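Local coordinates for protein soluble lytic murein transglycosylase (Escherichia coli, PDB 1QSA) that cleaves the glycosidic bonds between N-acetylmuramic acid and N-acetylglucosamine in peptidoglycan, forming 1,6-anhydromuramic ends, and may help recycle muropeptides during cell growth and division, at residues A[208-212]-A[213-217]; A[200-203]-A[204-208]; A[183-186]-A[187-190]. All coordinates share one frame; numbering follows the deposited sequence.

Contact 1: A[208-212]-A[213-217]; sequences TGATD and FTRQM. With SO4 (sulfate ion), chain G.
Thr214 OG1 is gripped by several groups at once: it donates to Gly209 O at 2.8 Å, accepts from Thr211 N at 2.9 Å, and receives a weak bond from a water that also donates to Thr208 OG1. Its first torsion (chi1 58°) sets OG1 between the backbone N and the carbonyl carbon, turned back toward the loop that precedes the helix. The exchange is reciprocal, since Thr214 N donates to Thr211 OG1 at 3.2 Å with an N-H...O angle of 174°. Thr211 and Thr214 thus form a capping box, with Thr211 as N-cap of helix 212-228. One turn on, Gln216 NE2 reaches Asp212 OD2 at 3.0 Å; the acceptor lies in the amide plane, but the donor stands well out of the carboxylate plane, while Gln216 OE1 turns to Arg162. The Arg215 guanidinium lays one face over the 210-211 peptide, with Ala210 C 3.9 Å above its plane, and NE bonds Gln244 O. Cutting Arg215 back to an alanine is likely to uncover that peptide and leave Gln244 O without its NE donor. Ala210 N donates to O3 of a sulfate, probably from the crystallisation liquor, which Gln245 NE2 also bonds. The capping bonds themselves join hydroxyl, amide and carbonyl groups, with no charged side chain among them.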
ATOM      1  N   THR A 208     -16.848  33.626 -11.268  1.00 26.59           N
ATOM      2  CA  THR A 208     -17.192  32.645 -12.297  1.00 24.36           C
ATOM      3  C   THR A 208     -18.649  32.244 -12.100  1.00 24.33           C
ATOM      4  O   THR A 208     -19.206  32.387 -11.006  1.00 24.80           O
ATOM      5  CB  THR A 208     -16.313  31.351 -12.227  1.00 23.67           C
ATOM      6  OG1 THR A 208     -16.605  30.625 -11.023  1.00 21.73           O
ATOM      7  CG2 THR A 208     -14.829  31.681 -12.285  1.00 22.75           C
ATOM      8  N   GLY A 209     -19.281  31.765 -13.166  1.00 22.90           N
ATOM      9  CA  GLY A 209     -20.656  31.329 -13.062  1.00 22.52           C
ATOM     10  C   GLY A 209     -20.682  30.015 -12.316  1.00 22.67           C
ATOM     11  O   GLY A 209     -19.853  29.139 -12.575  1.00 21.62           O
ATOM     12  N   ALA A 210     -21.587  29.911 -11.346  1.00 22.12           N
ATOM     13  CA  ALA A 210     -21.735  28.706 -10.544  1.00 22.14           C
ATOM     14  C   ALA A 210     -22.372  27.587 -11.361  1.00 21.68           C
ATOM     15  O   ALA A 210     -23.496  27.716 -11.860  1.00 23.30           O
ATOM     16  CB  ALA A 210     -22.569  29.002  -9.289  1.00 22.34           C
ATOM     17  N   THR A 211     -21.626  26.499 -11.523  1.00 20.79           N
ATOM     18  CA  THR A 211     -22.070  25.332 -12.274  1.00 18.85           C
ATOM     19  C   THR A 211     -21.553  24.111 -11.521  1.00 18.60           C
ATOM     20  O   THR A 211     -20.780  24.245 -10.567  1.00 18.54           O
ATOM     21  CB  THR A 211     -21.445  25.290 -13.697  1.00 19.29           C
ATOM     22  OG1 THR A 211     -20.024  25.138 -13.581  1.00 17.16           O
ATOM     23  CG2 THR A 211     -21.741  26.566 -14.480  1.00 20.96           C
ATOM     24  N   ASP A 212     -21.933  22.918 -11.967  1.00 18.79           N
ATOM     25  CA  ASP A 212     -21.457  21.708 -11.308  1.00 19.99           C
ATOM     26  C   ASP A 212     -19.922  21.703 -11.334  1.00 19.00           C
ATOM     27  O   ASP A 212     -19.267  21.327 -10.355  1.00 19.99           O
ATOM     28  CB  ASP A 212     -21.999  20.469 -12.006  1.00 24.19           C
ATOM     29  CG  ASP A 212     -21.688  19.199 -11.247  1.00 30.35           C
ATOM     30  OD1 ASP A 212     -22.005  19.137 -10.035  1.00 33.54           O
ATOM     31  OD2 ASP A 212     -21.117  18.271 -11.864  1.00 35.97           O
ATOM     32  N   PHE A 213     -19.354  22.182 -12.437  1.00 17.50           N
ATOM     33  CA  PHE A 213     -17.899  22.234 -12.576  1.00 16.88           C
ATOM     34  C   PHE A 213     -17.240  23.196 -11.582  1.00 16.38           C
ATOM     35  O   PHE A 213     -16.351  22.788 -10.819  1.00 14.43           O
ATOM     36  CB  PHE A 213     -17.505  22.632 -14.011  1.00 15.97           C
ATOM     37  CG  PHE A 213     -16.022  22.805 -14.201  1.00 14.64           C
ATOM     38  CD1 PHE A 213     -15.187  21.691 -14.290  1.00 13.93           C
ATOM     39  CD2 PHE A 213     -15.451  24.079 -14.259  1.00 16.09           C
ATOM     40  CE1 PHE A 213     -13.801  21.846 -14.431  1.00 13.81           C
ATOM     41  CE2 PHE A 213     -14.065  24.248 -14.401  1.00 15.81           C
ATOM     42  CZ  PHE A 213     -13.235  23.120 -14.487  1.00 14.80           C
ATOM     43  N   THR A 214     -17.661  24.463 -11.579  1.00 15.51           N
ATOM     44  CA  THR A 214     -17.043  25.438 -10.688  1.00 16.68           C
ATOM     45  C   THR A 214     -17.297  25.156  -9.210  1.00 16.42           C
ATOM     46  O   THR A 214     -16.456  25.490  -8.370  1.00 16.20           O
ATOM     47  CB  THR A 214     -17.422  26.885 -11.041  1.00 17.70           C
ATOM     48  OG1 THR A 214     -18.845  27.020 -11.001  1.00 17.02           O
ATOM     49  CG2 THR A 214     -16.898  27.249 -12.431  1.00 17.26           C
ATOM     50  N   ARG A 215     -18.408  24.481  -8.904  1.00 16.17           N
ATOM     51  CA  ARG A 215     -18.714  24.141  -7.516  1.00 16.55           C
ATOM     52  C   ARG A 215     -17.759  23.040  -7.056  1.00 16.10           C
ATOM     53  O   ARG A 215     -17.201  23.113  -5.963  1.00 14.94           O
ATOM     54  CB  ARG A 215     -20.172  23.698  -7.367  1.00 16.91           C
ATOM     55  CG  ARG A 215     -21.150  24.862  -7.456  1.00 18.42           C
ATOM     56  CD  ARG A 215     -22.589  24.387  -7.505  1.00 20.44           C
ATOM     57  NE  ARG A 215     -23.494  25.511  -7.737  1.00 20.88           N
ATOM     58  CZ  ARG A 215     -24.420  25.552  -8.692  1.00 23.67           C
ATOM     59  NH1 ARG A 215     -24.570  24.531  -9.532  1.00 22.39           N
ATOM     60  NH2 ARG A 215     -25.196  26.625  -8.814  1.00 23.67           N
ATOM     61  N   GLN A 216     -17.536  22.049  -7.912  1.00 15.48           N
ATOM     62  CA  GLN A 216     -16.622  20.962  -7.564  1.00 15.05           C
ATOM     63  C   GLN A 216     -15.179  21.452  -7.454  1.00 15.98           C
ATOM     64  O   GLN A 216     -14.437  21.018  -6.565  1.00 14.48           O
ATOM     65  CB  GLN A 216     -16.721  19.825  -8.564  1.00 17.32           C
ATOM     66  CG  GLN A 216     -18.026  19.072  -8.482  1.00 19.62           C
ATOM     67  CD  GLN A 216     -17.929  17.759  -9.206  1.00 23.24           C
ATOM     68  OE1 GLN A 216     -17.040  16.962  -8.928  1.00 24.92           O
ATOM     69  NE2 GLN A 216     -18.803  17.549 -10.176  1.00 24.59           N
ATOM     70  N   MET A 217     -14.781  22.347  -8.355  1.00 13.93           N
ATOM     71  CA  MET A 217     -13.436  22.908  -8.334  1.00 13.76           C
ATOM     72  C   MET A 217     -13.239  23.695  -7.034  1.00 15.35           C
ATOM     73  O   MET A 217     -12.232  23.538  -6.342  1.00 13.53           O
ATOM     74  CB  MET A 217     -13.230  23.830  -9.537  1.00 14.70           C
ATOM     75  CG  MET A 217     -13.160  23.105 -10.897  1.00 13.38           C
ATOM     76  SD  MET A 217     -11.668  22.075 -11.078  1.00 13.27           S
ATOM     77  CE  MET A 217     -10.435  23.330 -11.381  1.00 12.63           C
TER
HETATM   78  S   SO4 G 706     -23.926  32.971 -11.247  1.00 48.36           S
HETATM   79  O1  SO4 G 706     -22.992  34.067 -11.560  1.00 47.32           O
HETATM   80  O2  SO4 G 706     -24.280  32.253 -12.487  1.00 48.47           O
HETATM   81  O3  SO4 G 706     -23.287  32.035 -10.301  1.00 46.99           O
HETATM   82  O4  SO4 G 706     -25.149  33.530 -10.634  1.00 48.71           O
HETATM   83  O   HOH W   1     -18.778  29.946  -9.147  1.00 18.27           O

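Contact 2: A[200-203]-A[204-208]; sequences TVLT and FARTT
Leu202 and Arg206, one turn apart, meet methyl to face: Leu202 CD2 stands 3.6 Å above the Arg206 guanidinium plane, over its centre, and Leu202 CG lies 3.8 Å from Arg206 CZ. Leu202 gets there with CG anti to the backbone N (chi1 -172°), while Arg206 runs extended from CG to NE and passes across the leucine at a slant. The same arginine side chain touches Ser239 and Ala243 of helix 230-243.

On another side of the helix Thr203 and Thr207 are related through a carbonyl. Thr203 O accepts from Thr207 N at 2.9 Å and from Thr207 OG1, also at 2.9 Å, so two donors of one residue hold it; the hydroxyl stands 40° out of the carbonyl plane. The next residue repeats the theme, with Thr208 OG1 donating to Phe204 O at 2.8 Å and the backbone bond from Thr208 N weak. That hydroxyl also lies above one face of the Phe204 ring, toward its rim, while Val201 O sits at the ring's edge. Side-chain hydroxyls thus serve carbonyls at the C-terminal end of a short helix. Within the alpha-superhelix of the enzyme, helix 201-207 packs through Phe204 on helices 185-196 and 212-228, and through Ala205 and Arg206 on helix 230-243.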
ATOM      1  N   THR A 200      -7.583  31.655  -3.221  1.00 18.94           N
ATOM      2  CA  THR A 200      -8.331  32.519  -4.138  1.00 19.55           C
ATOM      3  C   THR A 200      -9.737  31.930  -4.363  1.00 19.24           C
ATOM      4  O   THR A 200     -10.511  32.445  -5.170  1.00 18.35           O
ATOM      5  CB  THR A 200      -7.635  32.647  -5.514  1.00 18.88           C
ATOM      6  OG1 THR A 200      -7.467  31.343  -6.096  1.00 20.29           O
ATOM      7  CG2 THR A 200      -6.281  33.309  -5.376  1.00 20.27           C
ATOM      8  N   VAL A 201     -10.086  30.884  -3.617  1.00 17.52           N
ATOM      9  CA  VAL A 201     -11.376  30.219  -3.796  1.00 18.19           C
ATOM     10  C   VAL A 201     -12.644  31.072  -3.729  1.00 19.07           C
ATOM     11  O   VAL A 201     -13.557  30.868  -4.526  1.00 19.03           O
ATOM     12  CB  VAL A 201     -11.525  28.956  -2.894  1.00 18.17           C
ATOM     13  CG1 VAL A 201     -11.592  29.335  -1.411  1.00 18.05           C
ATOM     14  CG2 VAL A 201     -12.752  28.151  -3.319  1.00 17.95           C
ATOM     15  N   LEU A 202     -12.721  32.023  -2.797  1.00 20.50           N
ATOM     16  CA  LEU A 202     -13.926  32.848  -2.723  1.00 20.80           C
ATOM     17  C   LEU A 202     -14.013  33.785  -3.933  1.00 21.08           C
ATOM     18  O   LEU A 202     -15.103  34.000  -4.478  1.00 21.98           O
ATOM     19  CB  LEU A 202     -13.986  33.626  -1.408  1.00 20.45           C
ATOM     20  CG  LEU A 202     -15.301  34.373  -1.152  1.00 21.94           C
ATOM     21  CD1 LEU A 202     -16.499  33.425  -1.224  1.00 20.92           C
ATOM     22  CD2 LEU A 202     -15.236  35.047   0.214  1.00 23.39           C
ATOM     23  N   THR A 203     -12.865  34.305  -4.368  1.00 22.27           N
ATOM     24  CA  THR A 203     -12.806  35.176  -5.546  1.00 23.08           C
ATOM     25  C   THR A 203     -13.210  34.337  -6.767  1.00 23.37           C
ATOM     26  O   THR A 203     -14.021  34.774  -7.584  1.00 20.85           O
ATOM     27  CB  THR A 203     -11.386  35.748  -5.757  1.00 24.74           C
ATOM     28  OG1 THR A 203     -11.024  36.541  -4.622  1.00 29.77           O
ATOM     29  CG2 THR A 203     -11.330  36.618  -6.996  1.00 25.13           C
ATOM     30  N   PHE A 204     -12.682  33.113  -6.845  1.00 21.39           N
ATOM     31  CA  PHE A 204     -12.999  32.185  -7.936  1.00 21.15           C
ATOM     32  C   PHE A 204     -14.515  31.949  -7.989  1.00 21.12           C
ATOM     33  O   PHE A 204     -15.126  32.024  -9.051  1.00 21.23           O
ATOM     34  CB  PHE A 204     -12.261  30.847  -7.719  1.00 19.12           C
ATOM     35  CG  PHE A 204     -12.623  29.764  -8.714  1.00 18.67           C
ATOM     36  CD1 PHE A 204     -11.941  29.659  -9.932  1.00 18.55           C
ATOM     37  CD2 PHE A 204     -13.623  28.830  -8.420  1.00 18.39           C
ATOM     38  CE1 PHE A 204     -12.250  28.636 -10.841  1.00 18.21           C
ATOM     39  CE2 PHE A 204     -13.943  27.803  -9.324  1.00 18.27           C
ATOM     40  CZ  PHE A 204     -13.251  27.707 -10.538  1.00 18.20           C
ATOM     41  N   ALA A 205     -15.109  31.682  -6.827  1.00 20.44           N
ATOM     42  CA  ALA A 205     -16.539  31.414  -6.702  1.00 21.38           C
ATOM     43  C   ALA A 205     -17.436  32.597  -7.083  1.00 22.55           C
ATOM     44  O   ALA A 205     -18.507  32.412  -7.646  1.00 21.76           O
ATOM     45  CB  ALA A 205     -16.857  30.968  -5.282  1.00 20.69           C
ATOM     46  N   ARG A 206     -16.992  33.806  -6.758  1.00 23.80           N
ATOM     47  CA  ARG A 206     -17.769  35.003  -7.053  1.00 26.54           C
ATOM     48  C   ARG A 206     -17.614  35.528  -8.478  1.00 27.40           C
ATOM     49  O   ARG A 206     -18.552  36.109  -9.024  1.00 28.20           O
ATOM     50  CB  ARG A 206     -17.407  36.118  -6.067  1.00 27.32           C
ATOM     51  CG  ARG A 206     -17.807  35.838  -4.637  1.00 28.12           C
ATOM     52  CD  ARG A 206     -17.247  36.896  -3.711  1.00 28.02           C
ATOM     53  NE  ARG A 206     -17.871  36.839  -2.395  1.00 29.89           N
ATOM     54  CZ  ARG A 206     -17.450  37.525  -1.336  1.00 29.83           C
ATOM     55  NH1 ARG A 206     -16.383  38.306  -1.428  1.00 27.53           N
ATOM     56  NH2 ARG A 206     -18.091  37.411  -0.176  1.00 29.18           N
ATOM     57  N   THR A 207     -16.443  35.324  -9.077  1.00 27.25           N
ATOM     58  CA  THR A 207     -16.185  35.821 -10.427  1.00 27.74           C
ATOM     59  C   THR A 207     -16.488  34.869 -11.581  1.00 28.01           C
ATOM     60  O   THR A 207     -16.359  35.252 -12.743  1.00 28.54           O
ATOM     61  CB  THR A 207     -14.745  36.343 -10.575  1.00 27.62           C
ATOM     62  OG1 THR A 207     -13.815  35.266 -10.395  1.00 29.64           O
ATOM     63  CG2 THR A 207     -14.472  37.439  -9.555  1.00 29.47           C
ATOM     64  N   THR A 208     -16.848  33.626 -11.268  1.00 26.59           N
ATOM     65  CA  THR A 208     -17.192  32.645 -12.297  1.00 24.36           C
ATOM     66  C   THR A 208     -18.649  32.244 -12.100  1.00 24.33           C
ATOM     67  O   THR A 208     -19.206  32.387 -11.006  1.00 24.80           O
ATOM     68  CB  THR A 208     -16.313  31.351 -12.227  1.00 23.67           C
ATOM     69  OG1 THR A 208     -16.605  30.625 -11.023  1.00 21.73           O
ATOM     70  CG2 THR A 208     -14.829  31.681 -12.285  1.00 22.75           C
TER

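Contact 3: A[183-186]-A[187-190]; sequences DYQT and IASA
Tyr184, whose CB meets Ile187 CG1 at 4.3 Å, carries Asp183 CB over the centre of one ring face, 3.7 Å above the plane; its side chain also touches Pro154, Leu155 and Leu158 of helix 154-166. The segments take in the hydrated, weakly bonded start of helix 185-196 in the alpha-superhelix. The direct bonds here span three residues, not four, a 3-10-like spacing: Ile187 N donates to Tyr184 O at 3.1 Å and Ala188 N to Gln185 O, also at 3.1 Å. Both are poorly aimed, the donors standing 50° and 68° out of the carbonyl planes. Ala188 CB approaches Gln185 O at 3.4 Å, while Ile187 places CG1 between its backbone N and carbonyl carbon (chi1 57°), which brings CG1 to 3.4 Å from Tyr184 O. The side chain of Ile187 also reaches Thr208 in the loop after helix 201-207. Water is inserted between backbone atoms of residues four apart: one molecule donates to Gln185 O and accepts from Ser189 N, and a second does the same one residue later, donating to Thr186 O at 2.8 Å and accepting from Ala190 N at 3.0 Å.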
ATOM      1  N   ASP A 183     -13.842  27.488 -25.957  1.00 20.08           N
ATOM      2  CA  ASP A 183     -15.127  27.331 -25.267  1.00 22.24           C
ATOM      3  C   ASP A 183     -15.096  27.808 -23.812  1.00 22.07           C
ATOM      4  O   ASP A 183     -16.046  28.452 -23.335  1.00 23.14           O
ATOM      5  CB  ASP A 183     -15.558  25.855 -25.237  1.00 23.58           C
ATOM      6  CG  ASP A 183     -15.546  25.200 -26.603  1.00 28.07           C
ATOM      7  OD1 ASP A 183     -14.456  25.089 -27.224  1.00 28.28           O
ATOM      8  OD2 ASP A 183     -16.632  24.752 -27.029  1.00 28.79           O
ATOM      9  N   TYR A 184     -13.995  27.508 -23.118  1.00 19.37           N
ATOM     10  CA  TYR A 184     -13.866  27.839 -21.708  1.00 17.33           C
ATOM     11  C   TYR A 184     -12.730  28.800 -21.374  1.00 17.02           C
ATOM     12  O   TYR A 184     -12.311  28.901 -20.222  1.00 16.17           O
ATOM     13  CB  TYR A 184     -13.699  26.543 -20.896  1.00 17.47           C
ATOM     14  CG  TYR A 184     -14.574  25.401 -21.374  1.00 19.69           C
ATOM     15  CD1 TYR A 184     -15.970  25.476 -21.301  1.00 20.26           C
ATOM     16  CD2 TYR A 184     -14.004  24.253 -21.924  1.00 18.91           C
ATOM     17  CE1 TYR A 184     -16.774  24.431 -21.769  1.00 20.48           C
ATOM     18  CE2 TYR A 184     -14.792  23.205 -22.396  1.00 20.47           C
ATOM     19  CZ  TYR A 184     -16.173  23.299 -22.314  1.00 22.40           C
ATOM     20  OH  TYR A 184     -16.938  22.250 -22.763  1.00 24.23           O
ATOM     21  N   GLN A 185     -12.233  29.509 -22.380  1.00 18.28           N
ATOM     22  CA  GLN A 185     -11.138  30.453 -22.184  1.00 20.46           C
ATOM     23  C   GLN A 185     -11.441  31.497 -21.111  1.00 19.90           C
ATOM     24  O   GLN A 185     -10.543  31.941 -20.396  1.00 20.76           O
ATOM     25  CB  GLN A 185     -10.778  31.130 -23.509  0.62 20.92           C
ATOM     26  CG  GLN A 185      -9.719  32.227 -23.388  0.62 21.75           C
ATOM     27  CD  GLN A 185      -8.435  31.757 -22.714  0.62 22.73           C
ATOM     28  OE1 GLN A 185      -7.821  32.498 -21.937  0.62 23.80           O
ATOM     29  NE2 GLN A 185      -8.028  30.525 -23.005  0.62 23.47           N
ATOM     30  N   THR A 186     -12.707  31.877 -21.001  1.00 18.48           N
ATOM     31  CA  THR A 186     -13.122  32.897 -20.049  1.00 18.90           C
ATOM     32  C   THR A 186     -12.848  32.568 -18.572  1.00 18.31           C
ATOM     33  O   THR A 186     -12.678  33.482 -17.750  1.00 18.88           O
ATOM     34  CB  THR A 186     -14.559  33.391 -20.279  0.65 16.87           C
ATOM     35  OG1 THR A 186     -14.709  34.672 -19.664  0.65 23.30           O
ATOM     36  CG2 THR A 186     -15.604  32.399 -19.725  0.65 16.19           C
ATOM     37  N   ILE A 187     -12.771  31.277 -18.240  1.00 16.71           N
ATOM     38  CA  ILE A 187     -12.453  30.882 -16.861  1.00 16.82           C
ATOM     39  C   ILE A 187     -11.044  30.306 -16.678  1.00 16.33           C
ATOM     40  O   ILE A 187     -10.687  29.925 -15.568  1.00 15.41           O
ATOM     41  CB  ILE A 187     -13.470  29.874 -16.261  1.00 18.34           C
ATOM     42  CG1 ILE A 187     -13.567  28.616 -17.123  1.00 17.61           C
ATOM     43  CG2 ILE A 187     -14.815  30.552 -16.046  1.00 20.26           C
ATOM     44  CD1 ILE A 187     -14.407  27.517 -16.486  1.00 21.66           C
ATOM     45  N   ALA A 188     -10.242  30.277 -17.746  1.00 14.40           N
ATOM     46  CA  ALA A 188      -8.888  29.722 -17.681  1.00 13.91           C
ATOM     47  C   ALA A 188      -7.983  30.368 -16.627  1.00 14.98           C
ATOM     48  O   ALA A 188      -7.356  29.673 -15.836  1.00 14.68           O
ATOM     49  CB  ALA A 188      -8.220  29.784 -19.060  1.00 12.60           C
ATOM     50  N   SER A 189      -7.893  31.696 -16.643  1.00 15.82           N
ATOM     51  CA  SER A 189      -7.052  32.417 -15.701  1.00 16.61           C
ATOM     52  C   SER A 189      -7.466  32.155 -14.260  1.00 16.54           C
ATOM     53  O   SER A 189      -6.608  31.964 -13.403  1.00 16.88           O
ATOM     54  CB  SER A 189      -7.084  33.921 -15.981  0.74 16.96           C
ATOM     55  OG  SER A 189      -6.205  34.605 -15.107  0.74 17.26           O
ATOM     56  N   ALA A 190      -8.777  32.126 -14.016  1.00 15.23           N
ATOM     57  CA  ALA A 190      -9.318  31.879 -12.681  1.00 15.92           C
ATOM     58  C   ALA A 190      -8.924  30.479 -12.201  1.00 15.36           C
ATOM     59  O   ALA A 190      -8.546  30.298 -11.044  1.00 15.14           O
ATOM     60  CB  ALA A 190     -10.842  32.048 -12.674  1.00 17.15           C
TER
HETATM   61  O   HOH W   2      -9.373  33.461 -18.528  1.00 19.41           O
HETATM   62  O   HOH W   3     -10.610  33.635 -15.835  1.00 20.40           O

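How the contacts relate
Along the chain contact 3 comes first, at the start of helix 185-196; contact 2 spans helix 201-207, and contact 1 follows directly, sharing Thr208 with it and opening helix 212-228. Their centres lie about 10 Å (contacts 1 and 2), 12 Å (1 and 3) and 13 Å (2 and 3) apart. Thr208 joins all three: its CG2 packs on Ile187 CG2 (3.9 Å) and on Ala190 CB (4.0 Å). Phe213 CE2 meets Ile187 CD1 at 3.9 Å, and Phe204 CE2 lies 3.5 Å from Thr214 O. Three successive helices are thus tied together through Thr208, Ile187 and Phe204, as part of the superhelical scaffold, away from the predicted catalytic residue, Glu478.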